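Local coordinates for transcriptional activator of comK gene (Bacillus halodurans, PDB 2HQB), which probably promotes expression of the competence gene comK and is built like the substrate-binding lipoproteins of ABC transporters, at residues N47-V60 with E76-F90. Residues are numbered along the deposited sequence; the frame is centred on the assembly and turned at random.
Sequences NSEQKAHRRIKELV and EYFSTIHNQYPDVHF
The H53 ring is sandwiched: I81 CG1 lies over one face, 4.2 Å from the ring centroid, and the backbone oxygen of E49 over the other, while Y77 O and T80 OG1 sit at its edge. On the Y77 ring, S48 O stands above one face toward the rim, and A52 CB makes an off-centre CH-pi contact, 30° from the ring normal. In the parallel-sheet lobe of this periplasmic-binding-protein fold, helices 49-61 and 73-79 belong to successive beta-alpha-beta crossovers, and here the first packs on the second and on the loop leading to strand 89-93. With CG anti to its carbonyl carbon (chi1 -67°), Y77 lays its ring along the N-terminal turn of helix 49-61, CE2 beside E49 N and OH beside S48 CA, and F74 meets that ring edge-to-face. Were Y77 cut back to alanine, A52 CB would lose its CH-pi partner and a gap would probably open against S48 and E49. Deeper in, I56 CD1 reaches the edges of both F78 (3.7 Å to CE2) and F90, and I56 and F78 both touch I67 of the sheet. I56 CG2 rests over one face of Y85, and K57 CG lies at that ring's edge. V60 CG1 closes the far end against V88 CG2 at 3.5 Å. At the near end, T80 OG1 has one proton and two acceptors within reach, E49 OE2 at 2.7 Å and Y77 O at 3.0 Å.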
ATOM      1  N   ASN A  47     -15.594   6.197  13.360  1.00 53.20           N
ATOM      2  CA  ASN A  47     -15.371   7.422  12.582  1.00 49.98           C
ATOM      3  C   ASN A  47     -15.076   8.766  13.310  1.00 46.84           C
ATOM      4  O   ASN A  47     -15.018   9.822  12.675  1.00 41.46           O
ATOM      5  CB  ASN A  47     -16.559   7.574  11.629  1.00 43.27           C
ATOM      6  CG  ASN A  47     -16.785   6.327  10.765  1.00 38.26           C
ATOM      7  OD1 ASN A  47     -17.909   5.926  10.527  1.00 46.17           O
ATOM      8  ND2 ASN A  47     -15.713   5.731  10.283  1.00 54.44           N
ATOM      9  N   SER A  48     -14.874   8.735  14.621  1.00 42.24           N
ATOM     10  CA  SER A  48     -14.568   9.962  15.343  1.00 44.35           C
ATOM     11  C   SER A  48     -13.709   9.676  16.552  1.00 50.34           C
ATOM     12  O   SER A  48     -13.651   8.538  17.012  1.00 61.82           O
ATOM     13  CB  SER A  48     -15.844  10.626  15.828  1.00 43.57           C
ATOM     14  OG  SER A  48     -16.575   9.769  16.688  1.00 54.52           O
ATOM     15  N   GLU A  49     -13.038  10.686  17.085  1.00 44.57           N
ATOM     16  CA  GLU A  49     -12.258  10.435  18.272  1.00 48.06           C
ATOM     17  C   GLU A  49     -13.207   9.801  19.307  1.00 53.14           C
ATOM     18  O   GLU A  49     -12.878   8.771  19.922  1.00 55.30           O
ATOM     19  CB  GLU A  49     -11.654  11.735  18.816  1.00 46.97           C
ATOM     20  CG  GLU A  49     -10.592  11.500  19.888  1.00 60.31           C
ATOM     21  CD  GLU A  49      -9.661  12.684  20.097  1.00 69.54           C
ATOM     22  OE1 GLU A  49     -10.086  13.664  20.750  1.00 74.95           O
ATOM     23  OE2 GLU A  49      -8.504  12.630  19.605  1.00 61.89           O
ATOM     24  N   GLN A  50     -14.390  10.407  19.459  1.00 52.05           N
ATOM     25  CA  GLN A  50     -15.424   9.965  20.393  1.00 51.62           C
ATOM     26  C   GLN A  50     -15.604   8.454  20.392  1.00 50.60           C
ATOM     27  O   GLN A  50     -15.366   7.793  21.407  1.00 48.68           O
ATOM     28  CB  GLN A  50     -16.769  10.634  20.060  1.00 60.91           C
ATOM     29  CG  GLN A  50     -17.980  10.087  20.879  1.00 75.92           C
ATOM     30  CD  GLN A  50     -19.350  10.177  20.147  1.00 84.40           C
ATOM     31  OE1 GLN A  50     -19.570   9.541  19.089  1.00 66.58           O
ATOM     32  NE2 GLN A  50     -20.272  10.965  20.719  1.00 79.70           N
ATOM     33  N   LYS A  51     -16.025   7.921  19.247  1.00 49.02           N
ATOM     34  CA  LYS A  51     -16.265   6.492  19.104  1.00 53.13           C
ATOM     35  C   LYS A  51     -14.988   5.726  19.358  1.00 59.37           C
ATOM     36  O   LYS A  51     -14.987   4.723  20.069  1.00 65.07           O
ATOM     37  CB  LYS A  51     -16.763   6.149  17.697  1.00 47.30           C
ATOM     38  CG  LYS A  51     -18.122   6.707  17.318  1.00 72.56           C
ATOM     39  CD  LYS A  51     -18.309   6.734  15.793  1.00 81.08           C
ATOM     40  CE  LYS A  51     -19.532   7.548  15.377  1.00 82.78           C
ATOM     41  NZ  LYS A  51     -19.453   7.942  13.941  1.00 87.57           N
ATOM     42  N   ALA A  52     -13.898   6.198  18.763  1.00 58.39           N
ATOM     43  CA  ALA A  52     -12.626   5.528  18.905  1.00 53.94           C
ATOM     44  C   ALA A  52     -12.309   5.366  20.382  1.00 49.29           C
ATOM     45  O   ALA A  52     -11.932   4.281  20.811  1.00 45.42           O
ATOM     46  CB  ALA A  52     -11.529   6.314  18.177  1.00 54.57           C
ATOM     47  N   HIS A  53     -12.482   6.427  21.163  1.00 48.89           N
ATOM     48  CA  HIS A  53     -12.195   6.333  22.599  1.00 56.14           C
ATOM     49  C   HIS A  53     -13.093   5.352  23.338  1.00 55.58           C
ATOM     50  O   HIS A  53     -12.601   4.586  24.166  1.00 56.56           O
ATOM     51  CB  HIS A  53     -12.277   7.695  23.294  1.00 52.85           C
ATOM     52  CG  HIS A  53     -11.130   8.594  22.974  1.00 56.24           C
ATOM     53  ND1 HIS A  53      -9.984   8.140  22.353  1.00 53.68           N
ATOM     54  CD2 HIS A  53     -10.970   9.927  23.135  1.00 54.86           C
ATOM     55  CE1 HIS A  53      -9.172   9.158  22.135  1.00 49.13           C
ATOM     56  NE2 HIS A  53      -9.746  10.253  22.599  1.00 56.16           N
ATOM     57  N   ARG A  54     -14.394   5.390  23.051  1.00 52.01           N
ATOM     58  CA  ARG A  54     -15.336   4.476  23.675  1.00 54.23           C
ATOM     59  C   ARG A  54     -14.970   3.029  23.331  1.00 57.92           C
ATOM     60  O   ARG A  54     -14.868   2.181  24.225  1.00 64.51           O
ATOM     61  CB  ARG A  54     -16.767   4.708  23.183  1.00 55.05           C
ATOM     62  CG  ARG A  54     -17.369   6.087  23.382  1.00 58.77           C
ATOM     63  CD  ARG A  54     -18.704   6.140  22.614  1.00 75.86           C
ATOM     64  NE  ARG A  54     -19.158   7.494  22.301  1.00 85.15           N
ATOM     65  CZ  ARG A  54     -19.582   8.368  23.207  1.00 96.72           C
ATOM     66  NH1 ARG A  54     -19.619   8.042  24.498  1.00 99.03           N
ATOM     67  NH2 ARG A  54     -19.974   9.575  22.823  1.00103.02           N
ATOM     68  N   ARG A  55     -14.777   2.740  22.041  1.00 52.85           N
ATOM     69  CA  ARG A  55     -14.470   1.377  21.617  1.00 45.76           C
ATOM     70  C   ARG A  55     -13.135   0.884  22.138  1.00 48.73           C
ATOM     71  O   ARG A  55     -12.838  -0.300  22.068  1.00 51.43           O
ATOM     72  CB  ARG A  55     -14.506   1.254  20.094  1.00 39.67           C
ATOM     73  CG  ARG A  55     -15.830   1.626  19.457  1.00 49.22           C
ATOM     74  CD  ARG A  55     -16.972   0.645  19.763  1.00 65.98           C
ATOM     75  NE  ARG A  55     -18.291   1.197  19.403  1.00 82.16           N
ATOM     76  CZ  ARG A  55     -19.078   1.890  20.236  1.00 89.58           C
ATOM     77  NH1 ARG A  55     -18.674   2.099  21.485  1.00 85.68           N
ATOM     78  NH2 ARG A  55     -20.249   2.401  19.819  1.00 85.93           N
ATOM     79  N   ILE A  56     -12.327   1.786  22.668  1.00 50.76           N
ATOM     80  CA  ILE A  56     -11.035   1.393  23.185  1.00 52.78           C
ATOM     81  C   ILE A  56     -11.235   0.924  24.613  1.00 54.80           C
ATOM     82  O   ILE A  56     -10.516   0.051  25.120  1.00 52.35           O
ATOM     83  CB  ILE A  56     -10.036   2.588  23.105  1.00 54.55           C
ATOM     84  CG1 ILE A  56      -9.662   2.817  21.629  1.00 53.59           C
ATOM     85  CG2 ILE A  56      -8.780   2.334  23.996  1.00 56.58           C
ATOM     86  CD1 ILE A  56      -8.452   3.725  21.390  1.00 43.25           C
ATOM     87  N   LYS A  57     -12.249   1.502  25.248  1.00 55.73           N
ATOM     88  CA  LYS A  57     -12.584   1.171  26.618  1.00 56.57           C
ATOM     89  C   LYS A  57     -13.099  -0.247  26.611  1.00 58.71           C
ATOM     90  O   LYS A  57     -12.576  -1.102  27.326  1.00 60.66           O
ATOM     91  CB  LYS A  57     -13.629   2.152  27.141  1.00 62.75           C
ATOM     92  CG  LYS A  57     -13.021   3.544  27.338  1.00 84.77           C
ATOM     93  CD  LYS A  57     -14.008   4.724  27.259  1.00 87.14           C
ATOM     94  CE  LYS A  57     -13.229   6.060  27.330  1.00 82.18           C
ATOM     95  NZ  LYS A  57     -14.059   7.283  27.089  1.00 77.45           N
ATOM     96  N   GLU A  58     -14.093  -0.516  25.772  1.00 56.48           N
ATOM     97  CA  GLU A  58     -14.639  -1.854  25.684  1.00 52.72           C
ATOM     98  C   GLU A  58     -13.508  -2.847  25.381  1.00 56.75           C
ATOM     99  O   GLU A  58     -13.323  -3.839  26.073  1.00 59.91           O
ATOM    100  CB  GLU A  58     -15.673  -1.920  24.583  1.00 43.13           C
ATOM    101  CG  GLU A  58     -16.583  -0.705  24.523  1.00 78.22           C
ATOM    102  CD  GLU A  58     -17.650  -0.797  23.419  1.00 95.87           C
ATOM    103  OE1 GLU A  58     -17.309  -1.009  22.228  1.00 94.48           O
ATOM    104  OE2 GLU A  58     -18.845  -0.650  23.750  1.00112.47           O
ATOM    105  N   LEU A  59     -12.722  -2.563  24.358  1.00 58.24           N
ATOM    106  CA  LEU A  59     -11.658  -3.469  23.976  1.00 57.77           C
ATOM    107  C   LEU A  59     -10.713  -3.866  25.093  1.00 57.65           C
ATOM    108  O   LEU A  59     -10.411  -5.053  25.266  1.00 51.39           O
ATOM    109  CB  LEU A  59     -10.867  -2.864  22.828  1.00 58.64           C
ATOM    110  CG  LEU A  59     -11.489  -2.995  21.449  1.00 43.12           C
ATOM    111  CD1 LEU A  59     -10.597  -2.273  20.463  1.00 48.68           C
ATOM    112  CD2 LEU A  59     -11.605  -4.450  21.078  1.00 35.81           C
ATOM    113  N   VAL A  60     -10.236  -2.874  25.840  1.00 60.52           N
ATOM    114  CA  VAL A  60      -9.314  -3.165  26.934  1.00 62.02           C
ATOM    115  C   VAL A  60     -10.063  -3.743  28.121  1.00 64.37           C
ATOM    116  O   VAL A  60      -9.483  -4.451  28.948  1.00 64.69           O
ATOM    117  CB  VAL A  60      -8.537  -1.941  27.385  1.00 54.49           C
ATOM    118  CG1 VAL A  60      -7.395  -2.397  28.242  1.00 42.63           C
ATOM    119  CG2 VAL A  60      -7.982  -1.196  26.176  1.00 61.28           C
ATOM    120  N   GLU A  76      -3.823   9.988  15.739  1.00 47.98           N
ATOM    121  CA  GLU A  76      -4.231  11.103  16.590  1.00 54.20           C
ATOM    122  C   GLU A  76      -5.182  10.604  17.688  1.00 52.64           C
ATOM    123  O   GLU A  76      -5.101  11.053  18.832  1.00 51.50           O
ATOM    124  CB  GLU A  76      -4.932  12.184  15.756  1.00 65.85           C
ATOM    125  CG  GLU A  76      -5.665  13.233  16.578  1.00 70.83           C
ATOM    126  CD  GLU A  76      -4.749  13.907  17.588  1.00 85.27           C
ATOM    127  OE1 GLU A  76      -3.506  13.846  17.404  1.00 78.04           O
ATOM    128  OE2 GLU A  76      -5.275  14.507  18.556  1.00 88.75           O
ATOM    129  N   TYR A  77      -6.086   9.696  17.318  1.00 48.88           N
ATOM    130  CA  TYR A  77      -7.045   9.115  18.253  1.00 50.77           C
ATOM    131  C   TYR A  77      -6.296   8.418  19.397  1.00 53.89           C
ATOM    132  O   TYR A  77      -6.649   8.572  20.564  1.00 56.08           O
ATOM    133  CB  TYR A  77      -7.898   8.054  17.569  1.00 48.64           C
ATOM    134  CG  TYR A  77      -8.859   8.504  16.493  1.00 48.28           C
ATOM    135  CD1 TYR A  77      -9.350   7.587  15.574  1.00 41.66           C
ATOM    136  CD2 TYR A  77      -9.317   9.811  16.411  1.00 43.70           C
ATOM    137  CE1 TYR A  77     -10.262   7.949  14.617  1.00 48.33           C
ATOM    138  CE2 TYR A  77     -10.248  10.181  15.432  1.00 39.27           C
ATOM    139  CZ  TYR A  77     -10.710   9.241  14.547  1.00 46.00           C
ATOM    140  OH  TYR A  77     -11.636   9.559  13.592  1.00 50.83           O
ATOM    141  N   PHE A  78      -5.275   7.640  19.047  1.00 49.99           N
ATOM    142  CA  PHE A  78      -4.492   6.909  20.029  1.00 50.70           C
ATOM    143  C   PHE A  78      -3.624   7.833  20.859  1.00 56.18           C
ATOM    144  O   PHE A  78      -3.310   7.541  22.016  1.00 58.01           O
ATOM    145  CB  PHE A  78      -3.580   5.888  19.342  1.00 42.46           C
ATOM    146  CG  PHE A  78      -4.305   4.768  18.686  1.00 27.81           C
ATOM    147  CD1 PHE A  78      -3.679   3.997  17.735  1.00 34.76           C
ATOM    148  CD2 PHE A  78      -5.609   4.480  19.017  1.00 27.65           C
ATOM    149  CE1 PHE A  78      -4.341   2.947  17.116  1.00 33.99           C
ATOM    150  CE2 PHE A  78      -6.281   3.444  18.410  1.00 26.99           C
ATOM    151  CZ  PHE A  78      -5.648   2.674  17.458  1.00 37.38           C
ATOM    152  N   SER A  79      -3.224   8.948  20.270  1.00 56.92           N
ATOM    153  CA  SER A  79      -2.353   9.856  20.988  1.00 59.66           C
ATOM    154  C   SER A  79      -3.033  10.572  22.135  1.00 58.49           C
ATOM    155  O   SER A  79      -2.400  10.913  23.136  1.00 63.11           O
ATOM    156  CB  SER A  79      -1.765  10.876  20.030  1.00 55.64           C
ATOM    157  OG  SER A  79      -0.872  10.231  19.144  1.00 70.13           O
ATOM    158  N   THR A  80      -4.327  10.799  21.989  1.00 55.45           N
ATOM    159  CA  THR A  80      -5.073  11.496  23.016  1.00 54.63           C
ATOM    160  C   THR A  80      -5.570  10.516  24.049  1.00 59.03           C
ATOM    161  O   THR A  80      -6.432  10.842  24.854  1.00 65.33           O
ATOM    162  CB  THR A  80      -6.280  12.268  22.398  1.00 52.65           C
ATOM    163  OG1 THR A  80      -6.965  11.441  21.439  1.00 49.00           O
ATOM    164  CG2 THR A  80      -5.790  13.541  21.728  1.00 51.56           C
ATOM    165  N   ILE A  81      -5.011   9.314  24.058  1.00 60.75           N
ATOM    166  CA  ILE A  81      -5.493   8.325  24.999  1.00 55.76           C
ATOM    167  C   ILE A  81      -4.448   7.260  25.401  1.00 58.58           C
ATOM    168  O   ILE A  81      -4.664   6.515  26.353  1.00 58.04           O
ATOM    169  CB  ILE A  81      -6.776   7.667  24.383  1.00 43.74           C
ATOM    170  CG1 ILE A  81      -7.757   7.325  25.483  1.00 58.71           C
ATOM    171  CG2 ILE A  81      -6.417   6.430  23.543  1.00 30.00           C
ATOM    172  CD1 ILE A  81      -9.001   6.579  25.005  1.00 72.88           C
ATOM    173  N   HIS A  82      -3.306   7.215  24.711  1.00 56.18           N
ATOM    174  CA  HIS A  82      -2.314   6.177  24.983  1.00 58.02           C
ATOM    175  C   HIS A  82      -1.635   6.261  26.320  1.00 61.49           C
ATOM    176  O   HIS A  82      -0.882   5.358  26.689  1.00 61.45           O
ATOM    177  CB  HIS A  82      -1.224   6.169  23.925  1.00 50.84           C
ATOM    178  CG  HIS A  82      -0.170   7.204  24.152  1.00 52.63           C
ATOM    179  ND1 HIS A  82      -0.443   8.557  24.137  1.00 56.82           N
ATOM    180  CD2 HIS A  82       1.159   7.089  24.384  1.00 52.00           C
ATOM    181  CE1 HIS A  82       0.677   9.230  24.342  1.00 53.88           C
ATOM    182  NE2 HIS A  82       1.662   8.362  24.495  1.00 54.09           N
ATOM    183  N   ASN A  83      -1.875   7.347  27.045  1.00 66.26           N
ATOM    184  CA  ASN A  83      -1.244   7.512  28.350  1.00 63.80           C
ATOM    185  C   ASN A  83      -2.084   7.043  29.505  1.00 60.46           C
ATOM    186  O   ASN A  83      -1.584   6.943  30.614  1.00 65.71           O
ATOM    187  CB  ASN A  83      -0.821   8.962  28.587  1.00 55.93           C
ATOM    188  CG  ASN A  83       0.550   9.246  28.050  1.00 62.32           C
ATOM    189  OD1 ASN A  83       1.459   8.423  28.190  1.00 68.10           O
ATOM    190  ND2 ASN A  83       0.722  10.413  27.437  1.00 62.63           N
ATOM    191  N   GLN A  84      -3.360   6.779  29.266  1.00 54.96           N
ATOM    192  CA  GLN A  84      -4.211   6.283  30.333  1.00 54.45           C
ATOM    193  C   GLN A  84      -4.361   4.780  30.214  1.00 55.93           C
ATOM    194  O   GLN A  84      -5.117   4.165  30.953  1.00 60.46           O
ATOM    195  CB  GLN A  84      -5.573   6.936  30.287  1.00 49.20           C
ATOM    196  CG  GLN A  84      -6.153   7.018  28.934  1.00 58.15           C
ATOM    197  CD  GLN A  84      -7.429   7.816  28.940  1.00 69.59           C
ATOM    198  OE1 GLN A  84      -8.470   7.352  29.413  1.00 70.48           O
ATOM    199  NE2 GLN A  84      -7.355   9.037  28.428  1.00 72.54           N
ATOM    200  N   TYR A  85      -3.623   4.200  29.275  1.00 49.90           N
ATOM    201  CA  TYR A  85      -3.651   2.779  29.046  1.00 44.65           C
ATOM    202  C   TYR A  85      -2.220   2.326  28.890  1.00 47.85           C
ATOM    203  O   TYR A  85      -1.816   1.805  27.856  1.00 49.83           O
ATOM    204  CB  TYR A  85      -4.431   2.483  27.796  1.00 33.38           C
ATOM    205  CG  TYR A  85      -5.897   2.766  27.926  1.00 39.25           C
ATOM    206  CD1 TYR A  85      -6.447   3.929  27.391  1.00 49.28           C
ATOM    207  CD2 TYR A  85      -6.755   1.845  28.523  1.00 30.80           C
ATOM    208  CE1 TYR A  85      -7.814   4.167  27.435  1.00 45.28           C
ATOM    209  CE2 TYR A  85      -8.127   2.075  28.579  1.00 40.31           C
ATOM    210  CZ  TYR A  85      -8.650   3.242  28.026  1.00 44.23           C
ATOM    211  OH  TYR A  85     -10.005   3.484  28.037  1.00 45.65           O
ATOM    212  N   PRO A  86      -1.426   2.505  29.941  1.00 50.48           N
ATOM    213  CA  PRO A  86      -0.019   2.099  29.844  1.00 48.94           C
ATOM    214  C   PRO A  86       0.173   0.615  29.579  1.00 47.07           C
ATOM    215  O   PRO A  86       1.136   0.199  28.939  1.00 47.77           O
ATOM    216  CB  PRO A  86       0.560   2.572  31.179  1.00 39.99           C
ATOM    217  CG  PRO A  86      -0.644   2.429  32.117  1.00 47.55           C
ATOM    218  CD  PRO A  86      -1.786   2.951  31.302  1.00 46.91           C
ATOM    219  N   ASP A  87      -0.774  -0.171  30.065  1.00 49.52           N
ATOM    220  CA  ASP A  87      -0.740  -1.627  29.939  1.00 54.52           C
ATOM    221  C   ASP A  87      -1.170  -2.136  28.552  1.00 60.80           C
ATOM    222  O   ASP A  87      -1.206  -3.353  28.315  1.00 65.56           O
ATOM    223  CB  ASP A  87      -1.644  -2.229  31.033  1.00 48.56           C
ATOM    224  CG  ASP A  87      -3.073  -1.603  31.053  1.00 56.21           C
ATOM    225  OD1 ASP A  87      -3.224  -0.368  30.836  1.00 47.22           O
ATOM    226  OD2 ASP A  87      -4.054  -2.347  31.311  1.00 54.68           O
ATOM    227  N   VAL A  88      -1.462  -1.191  27.650  1.00 60.74           N
ATOM    228  CA  VAL A  88      -1.959  -1.447  26.291  1.00 50.33           C
ATOM    229  C   VAL A  88      -1.119  -0.728  25.250  1.00 51.18           C
ATOM    230  O   VAL A  88      -0.814   0.450  25.410  1.00 55.00           O
ATOM    231  CB  VAL A  88      -3.384  -0.924  26.187  1.00 45.10           C
ATOM    232  CG1 VAL A  88      -3.992  -1.218  24.818  1.00 44.42           C
ATOM    233  CG2 VAL A  88      -4.184  -1.511  27.309  1.00 34.32           C
ATOM    234  N   HIS A  89      -0.750  -1.430  24.187  1.00 47.03           N
ATOM    235  CA  HIS A  89       0.053  -0.844  23.121  1.00 49.56           C
ATOM    236  C   HIS A  89      -0.821  -0.452  21.921  1.00 51.52           C
ATOM    237  O   HIS A  89      -1.742  -1.184  21.537  1.00 50.81           O
ATOM    238  CB  HIS A  89       1.110  -1.821  22.659  1.00 51.57           C
ATOM    239  CG  HIS A  89       2.194  -1.184  21.852  1.00 61.37           C
ATOM    240  ND1 HIS A  89       3.196  -0.431  22.423  1.00 61.08           N
ATOM    241  CD2 HIS A  89       2.431  -1.180  20.521  1.00 62.63           C
ATOM    242  CE1 HIS A  89       4.008   0.005  21.480  1.00 58.88           C
ATOM    243  NE2 HIS A  89       3.565  -0.436  20.316  1.00 64.77           N
ATOM    244  N   PHE A  90      -0.510   0.686  21.311  1.00 44.78           N
ATOM    245  CA  PHE A  90      -1.309   1.161  20.208  1.00 43.92           C
ATOM    246  C   PHE A  90      -0.542   1.290  18.891  1.00 47.14           C
ATOM    247  O   PHE A  90       0.449   2.003  18.821  1.00 53.63           O
ATOM    248  CB  PHE A  90      -1.928   2.512  20.576  1.00 33.92           C
ATOM    249  CG  PHE A  90      -2.804   2.485  21.814  1.00 43.12           C
ATOM    250  CD1 PHE A  90      -2.250   2.465  23.091  1.00 39.08           C
ATOM    251  CD2 PHE A  90      -4.207   2.510  21.699  1.00 56.48           C
ATOM    252  CE1 PHE A  90      -3.074   2.473  24.230  1.00 40.21           C
ATOM    253  CE2 PHE A  90      -5.049   2.520  22.845  1.00 47.92           C
ATOM    254  CZ  PHE A  90      -4.472   2.500  24.105  1.00 48.00           C
TER